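Local coordinates for protein (glyceraldehyde 3-phosphate dehydrogenase) (Sulfolobus solfataricus, PDB 1B7G) that oxidises and phosphorylates D-glyceraldehyde 3-phosphate to 1,3-bisphosphoglycerate in glycolysis, using NAD or, by marked preference, NADP, at residues K14-A19 with P306-A311; T141-R146 with H219-N224; K195-V200 with L204-M209. The protein carries 1 engineered substitution. One frame throughout, in Å; residues are numbered along the deposited sequence.

The three contacts lie round the catalytic region where the nucleotide-binding and catalytic domains meet. Interactions 2 and 3 are close neighbours, their centres 11 Å apart: helix 139-152, which begins at the probable nucleophile Cys-139, packs on strand 219-227 in interaction 2 and on helix 193-198 of interaction 3, with Leu-145 CD2 3.9 Å from Val-197 CG1. Interaction 1 is 20 Å from interaction 2 between centres, yet a salt bridge joins them, Glu-307 OE2 to Arg-146 NH2 at 2.8 Å. Interactions 1 and 3 do not touch, their nearest atoms being about 9 Å apart. The side chain of Asn-308 lies about 8 Å from that of Cys-139.

Interaction 1 (K14-A19 with P306-A311); sequences KRVADA and PENIDA
The flat amide of Asn-308 meets Val-16 from one side of its plane: methyl CG2 of Val-16 lies 4.0 Å from Asn-308 CB and 4.1 Å from Asn-308 CG. With chi2 at -87° the amide is turned so that this side, not the oxygen, is offered to the methyl, and the two side chains cross at about a right angle. OD1 of Asn-308 accepts a hydrogen bond from NE2 of Gln-107, away from Val-16. One turn along helix 14-19, the methyl of Ala-19 rests against the bond between CG1 and CD1 of Ile-309, with Ala-19 CB 3.8 Å from Ile-309 CD1. Ile-309 reaches it because CG1 stands anti to the carbonyl carbon and chi2 (-50°) folds CD1 round. Four buried residues thus make the whole interface, and the axes of the segments pass 9.7 Å apart at -55°. Helix 11-21 follows strand 2-7 and the Gly-8, Gly-10, Gly-13 sequence, and Val-16 packs beside Ile-12, a probable NAD-binding residue. This is the first beta-alpha unit of a Rossmann fold, with helix 304-315, from near the C-terminal end of the chain, packed back against it as in other glyceraldehyde-3-phosphate dehydrogenases.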
loop_
_atom_site.group_PDB
_atom_site.type_symbol
_atom_site.label_atom_id
_atom_site.label_comp_id
_atom_site.label_asym_id
_atom_site.label_seq_id
_atom_site.Cartn_x
_atom_site.Cartn_y
_atom_site.Cartn_z
ATOM N N LYS A 14 0.097 -14.510 6.607
ATOM C CA LYS A 14 1.368 -13.940 6.140
ATOM C C LYS A 14 1.883 -12.923 7.147
ATOM O O LYS A 14 3.099 -12.818 7.387
ATOM C CB LYS A 14 1.258 -13.421 4.722
ATOM C CG LYS A 14 0.579 -12.064 4.493
ATOM C CD LYS A 14 0.376 -11.895 2.976
ATOM C CE LYS A 14 -0.627 -10.817 2.641
ATOM N NZ LYS A 14 -0.663 -10.549 1.170
ATOM N N ARG A 15 1.029 -12.083 7.732
ATOM C CA ARG A 15 1.464 -11.095 8.699
ATOM C C ARG A 15 1.733 -11.754 10.068
ATOM O O ARG A 15 2.643 -11.276 10.763
ATOM C CB ARG A 15 0.434 -9.973 8.870
ATOM C CG ARG A 15 0.109 -9.253 7.573
ATOM C CD ARG A 15 -1.271 -8.548 7.706
ATOM N NE ARG A 15 -1.162 -7.345 6.805
ATOM C CZ ARG A 15 -1.526 -7.406 5.528
ATOM N NH1 ARG A 15 -1.999 -8.548 5.034
ATOM N NH2 ARG A 15 -1.469 -6.337 4.756
ATOM N N VAL A 16 1.045 -12.810 10.426
ATOM C CA VAL A 16 1.405 -13.431 11.743
ATOM C C VAL A 16 2.755 -14.135 11.595
ATOM O O VAL A 16 3.588 -14.081 12.513
ATOM C CB VAL A 16 0.315 -14.291 12.325
ATOM C CG1 VAL A 16 0.863 -15.043 13.544
ATOM C CG2 VAL A 16 -0.880 -13.382 12.822
ATOM N N ALA A 17 3.017 -14.679 10.402
ATOM C CA ALA A 17 4.336 -15.305 10.162
ATOM C C ALA A 17 5.448 -14.287 10.252
ATOM O O ALA A 17 6.412 -14.519 11.016
ATOM C CB ALA A 17 4.340 -16.094 8.877
ATOM N N ASP A 18 5.304 -13.114 9.627
ATOM C CA ASP A 18 6.286 -12.069 9.727
ATOM C C ASP A 18 6.479 -11.541 11.153
ATOM O O ASP A 18 7.631 -11.283 11.545
ATOM C CB ASP A 18 6.014 -10.912 8.781
ATOM C CG ASP A 18 6.363 -11.190 7.339
ATOM O OD1 ASP A 18 6.899 -12.269 7.004
ATOM O OD2 ASP A 18 6.093 -10.301 6.509
ATOM N N ALA A 19 5.403 -11.419 11.937
ATOM C CA ALA A 19 5.565 -10.968 13.326
ATOM C C ALA A 19 6.295 -11.997 14.191
ATOM O O ALA A 19 7.045 -11.605 15.100
ATOM C CB ALA A 19 4.224 -10.621 13.989
ATOM N N PRO A 306 -0.676 -8.265 16.462
ATOM C CA PRO A 306 -0.089 -8.200 17.776
ATOM C C PRO A 306 -0.850 -9.025 18.795
ATOM O O PRO A 306 -0.220 -9.711 19.641
ATOM C CB PRO A 306 0.027 -6.732 18.120
ATOM C CG PRO A 306 -1.020 -6.082 17.253
ATOM C CD PRO A 306 -1.143 -6.923 16.011
ATOM N N GLU A 307 -2.177 -9.131 18.703
ATOM C CA GLU A 307 -2.994 -9.942 19.559
ATOM C C GLU A 307 -2.635 -11.423 19.467
ATOM O O GLU A 307 -2.561 -12.120 20.481
ATOM C CB GLU A 307 -4.518 -9.787 19.231
ATOM C CG GLU A 307 -4.984 -8.335 19.275
ATOM C CD GLU A 307 -4.759 -7.652 20.603
ATOM O OE1 GLU A 307 -4.780 -8.380 21.617
ATOM O OE2 GLU A 307 -4.475 -6.428 20.676
ATOM N N ASN A 308 -2.345 -11.910 18.262
ATOM C CA ASN A 308 -1.975 -13.315 18.100
ATOM C C ASN A 308 -0.599 -13.580 18.749
ATOM O O ASN A 308 -0.394 -14.661 19.335
ATOM C CB ASN A 308 -1.969 -13.718 16.629
ATOM C CG ASN A 308 -3.295 -14.190 16.088
ATOM O OD1 ASN A 308 -3.636 -15.369 16.182
ATOM N ND2 ASN A 308 -4.067 -13.275 15.517
ATOM N N ILE A 309 0.301 -12.595 18.677
ATOM C CA ILE A 309 1.606 -12.768 19.331
ATOM C C ILE A 309 1.455 -12.873 20.842
ATOM O O ILE A 309 1.971 -13.811 21.500
ATOM C CB ILE A 309 2.588 -11.665 18.934
ATOM C CG1 ILE A 309 2.846 -11.628 17.434
ATOM C CG2 ILE A 309 3.926 -11.891 19.691
ATOM C CD1 ILE A 309 3.211 -12.965 16.801
ATOM N N ASP A 310 0.656 -12.002 21.465
ATOM C CA ASP A 310 0.425 -12.104 22.913
ATOM C C ASP A 310 -0.277 -13.372 23.307
ATOM O O ASP A 310 0.002 -13.959 24.383
ATOM C CB ASP A 310 -0.337 -10.874 23.406
ATOM C CG ASP A 310 0.463 -9.607 23.259
ATOM O OD1 ASP A 310 1.700 -9.679 23.485
ATOM O OD2 ASP A 310 -0.105 -8.539 22.936
ATOM N N ALA A 311 -1.225 -13.836 22.479
ATOM C CA ALA A 311 -1.968 -15.029 22.746
ATOM C C ALA A 311 -0.989 -16.222 22.846
ATOM O O ALA A 311 -1.236 -17.125 23.651
ATOM C CB ALA A 311 -3.067 -15.330 21.741
#

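Interaction 2 (T141-R146 with H219-N224); sequences TTALLR and HMHFIN
Helix segment 141-146 lies over strand segment 219-224 with their axes 10.2 Å apart at closest approach and crossing at -40°, and the nearest CA pair is Leu-144 with His-221, 8.4 Å apart. This spacing is bridged by side chains: His-221 and Ile-223, two residues apart, both point from the strand toward the helix. Leu-144 brings its branch point to the edge of the imidazole, where CG of Leu-144 lies 3.7 Å from ND1 of His-221, in the ring plane. The same leucine spans to the second strand residue, CD2 of Leu-144 standing 4.2 Å from CG2 of Ile-223. It can serve both because CG is anti to its carbonyl carbon (chi1 -81°), which swings the isobutyl group down to the strand although the side chain does not start out in that direction. Ala-143 adds a looser touch, its CB 4.3 Å from CE1 of His-221 and oblique to the ring. NE2 of His-221 is hydrogen-bonded to OD1 of Asn-140, a residue of the phosphate site, which probably helps to fix the rotation of the ring that Leu-144 packs against. Around this buried contact, strand 219-227 runs between strands 157-167 and 291-298, antiparallel to both. Tyr-296 of the latter meets the His-221 ring with planes at about 35°, Ile-164 of the former touches His-221, and Val-197 of helix 193-198 packs on Leu-144.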
loop_
_atom_site.group_PDB
_atom_site.type_symbol
_atom_site.label_atom_id
_atom_site.label_comp_id
_atom_site.label_asym_id
_atom_site.label_seq_id
_atom_site.Cartn_x
_atom_site.Cartn_y
_atom_site.Cartn_z
ATOM N N THR A 141 -14.229 -6.872 16.684
ATOM C CA THR A 141 -14.471 -7.133 18.110
ATOM C C THR A 141 -13.264 -6.633 18.902
ATOM O O THR A 141 -13.354 -6.063 19.989
ATOM C CB THR A 141 -14.685 -8.624 18.377
ATOM O OG1 THR A 141 -15.709 -9.137 17.509
ATOM C CG2 THR A 141 -15.127 -8.848 19.828
ATOM N N THR A 142 -12.067 -6.905 18.330
ATOM C CA THR A 142 -10.834 -6.426 18.969
ATOM C C THR A 142 -10.830 -4.935 19.171
ATOM O O THR A 142 -10.404 -4.427 20.216
ATOM C CB THR A 142 -9.595 -6.847 18.169
ATOM O OG1 THR A 142 -9.493 -8.280 18.107
ATOM C CG2 THR A 142 -8.309 -6.319 18.801
ATOM N N ALA A 143 -11.236 -4.161 18.128
ATOM C CA ALA A 143 -11.177 -2.713 18.238
ATOM C C ALA A 143 -12.161 -2.232 19.319
ATOM O O ALA A 143 -11.808 -1.356 20.086
ATOM C CB ALA A 143 -11.490 -2.074 16.877
ATOM N N LEU A 144 -13.307 -2.890 19.420
ATOM C CA LEU A 144 -14.281 -2.501 20.473
ATOM C C LEU A 144 -13.714 -2.811 21.880
ATOM O O LEU A 144 -13.818 -2.003 22.785
ATOM C CB LEU A 144 -15.564 -3.267 20.234
ATOM C CG LEU A 144 -16.588 -2.781 19.185
ATOM C CD1 LEU A 144 -17.474 -3.950 18.802
ATOM C CD2 LEU A 144 -17.431 -1.638 19.746
ATOM N N LEU A 145 -13.093 -3.981 22.071
ATOM C CA LEU A 145 -12.497 -4.346 23.347
ATOM C C LEU A 145 -11.351 -3.449 23.770
ATOM O O LEU A 145 -11.340 -3.016 24.933
ATOM C CB LEU A 145 -12.029 -5.815 23.347
ATOM C CG LEU A 145 -13.229 -6.783 23.344
ATOM C CD1 LEU A 145 -12.778 -8.194 23.017
ATOM C CD2 LEU A 145 -13.948 -6.652 24.687
ATOM N N ARG A 146 -10.448 -3.077 22.865
ATOM C CA ARG A 146 -9.365 -2.187 23.240
ATOM C C ARG A 146 -9.943 -0.843 23.716
ATOM O O ARG A 146 -9.387 -0.248 24.613
ATOM C CB ARG A 146 -8.362 -1.896 22.138
ATOM C CG ARG A 146 -7.668 -3.182 21.605
ATOM C CD ARG A 146 -6.536 -2.635 20.684
ATOM N NE ARG A 146 -5.811 -3.770 20.098
ATOM C CZ ARG A 146 -5.215 -3.703 18.902
ATOM N NH1 ARG A 146 -5.194 -2.554 18.221
ATOM N NH2 ARG A 146 -4.612 -4.792 18.456
ATOM N N HIS A 219 -12.506 -0.575 8.078
ATOM C CA HIS A 219 -13.806 -0.474 8.693
ATOM C C HIS A 219 -13.860 0.830 9.479
ATOM O O HIS A 219 -12.799 1.364 9.823
ATOM C CB HIS A 219 -13.990 -1.587 9.731
ATOM C CG HIS A 219 -13.845 -2.979 9.238
ATOM N ND1 HIS A 219 -14.573 -3.506 8.209
ATOM C CD2 HIS A 219 -13.039 -3.994 9.661
ATOM C CE1 HIS A 219 -14.283 -4.766 8.022
ATOM N NE2 HIS A 219 -13.335 -5.095 8.927
ATOM N N MET A 220 -15.075 1.220 9.887
ATOM C CA MET A 220 -15.271 2.302 10.795
ATOM C C MET A 220 -16.335 1.957 11.834
ATOM O O MET A 220 -17.333 1.277 11.579
ATOM C CB MET A 220 -15.602 3.693 10.210
ATOM C CG MET A 220 -14.350 4.462 9.783
ATOM S SD MET A 220 -14.660 6.139 9.270
ATOM C CE MET A 220 -14.850 6.925 10.904
ATOM N N HIS A 221 -16.087 2.467 13.067
ATOM C CA HIS A 221 -17.052 2.279 14.142
ATOM C C HIS A 221 -17.596 3.626 14.644
ATOM O O HIS A 221 -16.927 4.599 14.740
ATOM C CB HIS A 221 -16.517 1.546 15.392
ATOM C CG HIS A 221 -16.035 0.146 15.116
ATOM N ND1 HIS A 221 -16.014 -0.826 16.118
ATOM C CD2 HIS A 221 -15.569 -0.435 14.009
ATOM C CE1 HIS A 221 -15.556 -1.968 15.552
ATOM N NE2 HIS A 221 -15.262 -1.729 14.308
ATOM N N PHE A 222 -18.874 3.566 15.062
ATOM C CA PHE A 222 -19.481 4.820 15.583
ATOM C C PHE A 222 -20.126 4.437 16.910
ATOM O O PHE A 222 -20.938 3.503 16.927
ATOM C CB PHE A 222 -20.505 5.388 14.610
ATOM C CG PHE A 222 -19.921 5.682 13.246
ATOM C CD1 PHE A 222 -19.203 6.844 13.034
ATOM C CD2 PHE A 222 -20.035 4.769 12.215
ATOM C CE1 PHE A 222 -18.639 7.099 11.789
ATOM C CE2 PHE A 222 -19.468 5.017 10.969
ATOM C CZ PHE A 222 -18.772 6.190 10.761
ATOM N N ILE A 223 -19.571 4.960 17.999
ATOM C CA ILE A 223 -19.955 4.338 19.267
ATOM C C ILE A 223 -20.443 5.301 20.336
ATOM O O ILE A 223 -20.214 6.474 20.314
ATOM C CB ILE A 223 -18.820 3.521 19.917
ATOM C CG1 ILE A 223 -17.725 4.501 20.344
ATOM C CG2 ILE A 223 -18.257 2.438 19.012
ATOM C CD1 ILE A 223 -16.853 3.866 21.433
ATOM N N ASN A 224 -21.283 4.679 21.160
ATOM C CA ASN A 224 -21.909 5.423 22.254
ATOM C C ASN A 224 -21.707 4.579 23.527
ATOM O O ASN A 224 -22.247 3.494 23.620
ATOM C CB ASN A 224 -23.383 5.634 21.963
ATOM C CG ASN A 224 -24.119 6.301 23.117
ATOM O OD1 ASN A 224 -24.127 5.895 24.286
ATOM N ND2 ASN A 224 -24.785 7.401 22.782
#

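Interaction 3 (K195-V200 with L204-M209); sequences KDVNSV and LDIATM. With SO4 (sulfate ion), chain H.
A short helix and the strand after it meet here through Asn-198 and Leu-204; the side chain of Val-197 is about 5 Å from that of His-193, a residue of the inorganic phosphate site, which puts the contact next to that site. ND2 of Asn-198 donates to O of Leu-204 over 3.0 Å, with an almost straight N-H...O angle of 179°. The oxygen is met on a lone pair in its carbonyl plane and lies 2° out of the amide plane, and a further bond from ND2 to Ile-201 O helps to fix the amide. OD1 of Asn-198 lies 2.8 Å from a water that also accepts from Ile-206 N, which probably ties helix to strand a second time, though the water has more acceptors in reach than protons. CD1 of Ile-206 rests against the fork of Val-197, 3.9 Å from both CG1 and CG2. Lys-195, its chain fully extended from chi1 -169° outward, reaches a sulfate, probably from the crystallisation liquor, NZ to O4 2.7 Å, which Ala-112 N also binds. Strand 205-213 pairs with strand 157-167, whose Val-160 touches Leu-204 and Ile-206, while Thr-141 of helix 139-152 packs on Val-197.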
loop_
_atom_site.group_PDB
_atom_site.type_symbol
_atom_site.label_atom_id
_atom_site.label_comp_id
_atom_site.label_asym_id
_atom_site.label_seq_id
_atom_site.Cartn_x
_atom_site.Cartn_y
_atom_site.Cartn_z
ATOM N N LYS A 195 -22.078 -10.280 21.142
ATOM C CA LYS A 195 -21.789 -11.567 21.726
ATOM C C LYS A 195 -20.268 -11.778 21.816
ATOM O O LYS A 195 -19.787 -12.172 22.867
ATOM C CB LYS A 195 -22.408 -12.670 20.890
ATOM C CG LYS A 195 -22.380 -14.028 21.545
ATOM C CD LYS A 195 -22.847 -15.163 20.630
ATOM C CE LYS A 195 -23.192 -16.353 21.540
ATOM N NZ LYS A 195 -23.348 -17.636 20.821
ATOM N N ASP A 196 -19.538 -11.453 20.750
ATOM C CA ASP A 196 -18.081 -11.631 20.784
ATOM C C ASP A 196 -17.442 -10.757 21.836
ATOM O O ASP A 196 -16.589 -11.302 22.554
ATOM C CB ASP A 196 -17.449 -11.511 19.410
ATOM C CG ASP A 196 -17.935 -12.615 18.475
ATOM O OD1 ASP A 196 -18.616 -13.523 19.001
ATOM O OD2 ASP A 196 -17.762 -12.561 17.254
ATOM N N VAL A 197 -17.868 -9.521 22.028
ATOM C CA VAL A 197 -17.335 -8.684 23.108
ATOM C C VAL A 197 -17.613 -9.341 24.476
ATOM O O VAL A 197 -16.777 -9.355 25.422
ATOM C CB VAL A 197 -17.931 -7.291 23.025
ATOM C CG1 VAL A 197 -17.771 -6.425 24.282
ATOM C CG2 VAL A 197 -17.384 -6.438 21.867
ATOM N N ASN A 198 -18.836 -9.858 24.621
ATOM C CA ASN A 198 -19.280 -10.522 25.834
ATOM C C ASN A 198 -18.560 -11.842 26.108
ATOM O O ASN A 198 -18.564 -12.341 27.239
ATOM C CB ASN A 198 -20.788 -10.819 25.727
ATOM C CG ASN A 198 -21.660 -9.644 26.143
ATOM O OD1 ASN A 198 -22.777 -9.533 25.630
ATOM N ND2 ASN A 198 -21.203 -8.843 27.066
ATOM N N SER A 199 -17.896 -12.440 25.124
ATOM C CA SER A 199 -17.091 -13.635 25.346
ATOM C C SER A 199 -15.800 -13.254 26.094
ATOM O O SER A 199 -15.074 -14.105 26.586
ATOM C CB SER A 199 -16.672 -14.224 23.990
ATOM O OG SER A 199 -15.619 -13.446 23.402
ATOM N N VAL A 200 -15.537 -11.974 26.176
ATOM C CA VAL A 200 -14.376 -11.335 26.756
ATOM C C VAL A 200 -14.744 -10.537 27.994
ATOM O O VAL A 200 -14.210 -10.754 29.080
ATOM C CB VAL A 200 -13.743 -10.405 25.699
ATOM C CG1 VAL A 200 -12.617 -9.535 26.231
ATOM C CG2 VAL A 200 -13.233 -11.240 24.520
ATOM N N LEU A 204 -21.254 -7.107 30.215
ATOM C CA LEU A 204 -21.418 -5.762 29.678
ATOM C C LEU A 204 -22.703 -5.705 28.841
ATOM O O LEU A 204 -22.928 -6.614 28.043
ATOM C CB LEU A 204 -20.229 -5.340 28.827
ATOM C CG LEU A 204 -20.446 -4.020 28.045
ATOM C CD1 LEU A 204 -20.641 -2.853 29.011
ATOM C CD2 LEU A 204 -19.230 -3.796 27.152
ATOM N N ASP A 205 -23.470 -4.667 29.042
ATOM C CA ASP A 205 -24.721 -4.518 28.234
ATOM C C ASP A 205 -24.292 -3.835 26.911
ATOM O O ASP A 205 -24.065 -2.625 26.871
ATOM C CB ASP A 205 -25.671 -3.635 29.030
ATOM C CG ASP A 205 -26.911 -3.181 28.292
ATOM O OD1 ASP A 205 -27.099 -3.471 27.099
ATOM O OD2 ASP A 205 -27.762 -2.498 28.895
ATOM N N ILE A 206 -24.175 -4.615 25.863
ATOM C CA ILE A 206 -23.698 -4.093 24.568
ATOM C C ILE A 206 -24.597 -4.603 23.445
ATOM O O ILE A 206 -25.079 -5.735 23.443
ATOM C CB ILE A 206 -22.220 -4.456 24.259
ATOM C CG1 ILE A 206 -21.823 -4.059 22.830
ATOM C CG2 ILE A 206 -22.036 -5.961 24.427
ATOM C CD1 ILE A 206 -20.318 -4.026 22.538
ATOM N N ALA A 207 -24.888 -3.684 22.500
ATOM C CA ALA A 207 -25.639 -4.100 21.330
ATOM C C ALA A 207 -24.987 -3.434 20.129
ATOM O O ALA A 207 -24.514 -2.297 20.184
ATOM C CB ALA A 207 -27.149 -3.812 21.487
ATOM N N THR A 208 -24.914 -4.141 19.021
ATOM C CA THR A 208 -24.230 -3.620 17.847
ATOM C C THR A 208 -25.036 -3.910 16.574
ATOM O O THR A 208 -25.731 -4.910 16.512
ATOM C CB THR A 208 -22.870 -4.323 17.628
ATOM O OG1 THR A 208 -23.092 -5.727 17.603
ATOM C CG2 THR A 208 -21.848 -3.960 18.701
ATOM N N MET A 209 -24.888 -2.988 15.629
ATOM C CA MET A 209 -25.440 -3.262 14.294
ATOM C C MET A 209 -24.313 -3.087 13.278
ATOM O O MET A 209 -23.443 -2.238 13.507
ATOM C CB MET A 209 -26.510 -2.218 13.961
ATOM C CG MET A 209 -27.764 -2.177 14.775
ATOM S SD MET A 209 -28.856 -0.785 14.435
ATOM C CE MET A 209 -28.493 0.319 15.781
HETATM S S SO4 H . -20.600 -18.506 18.935
HETATM O O1 SO4 H . -21.158 -19.450 19.987
HETATM O O2 SO4 H . -20.631 -19.209 17.612
HETATM O O3 SO4 H . -19.226 -18.076 19.286
HETATM O O4 SO4 H . -21.527 -17.317 18.892
HETATM O O HOH W 1 -24.810 -7.654 25.830
#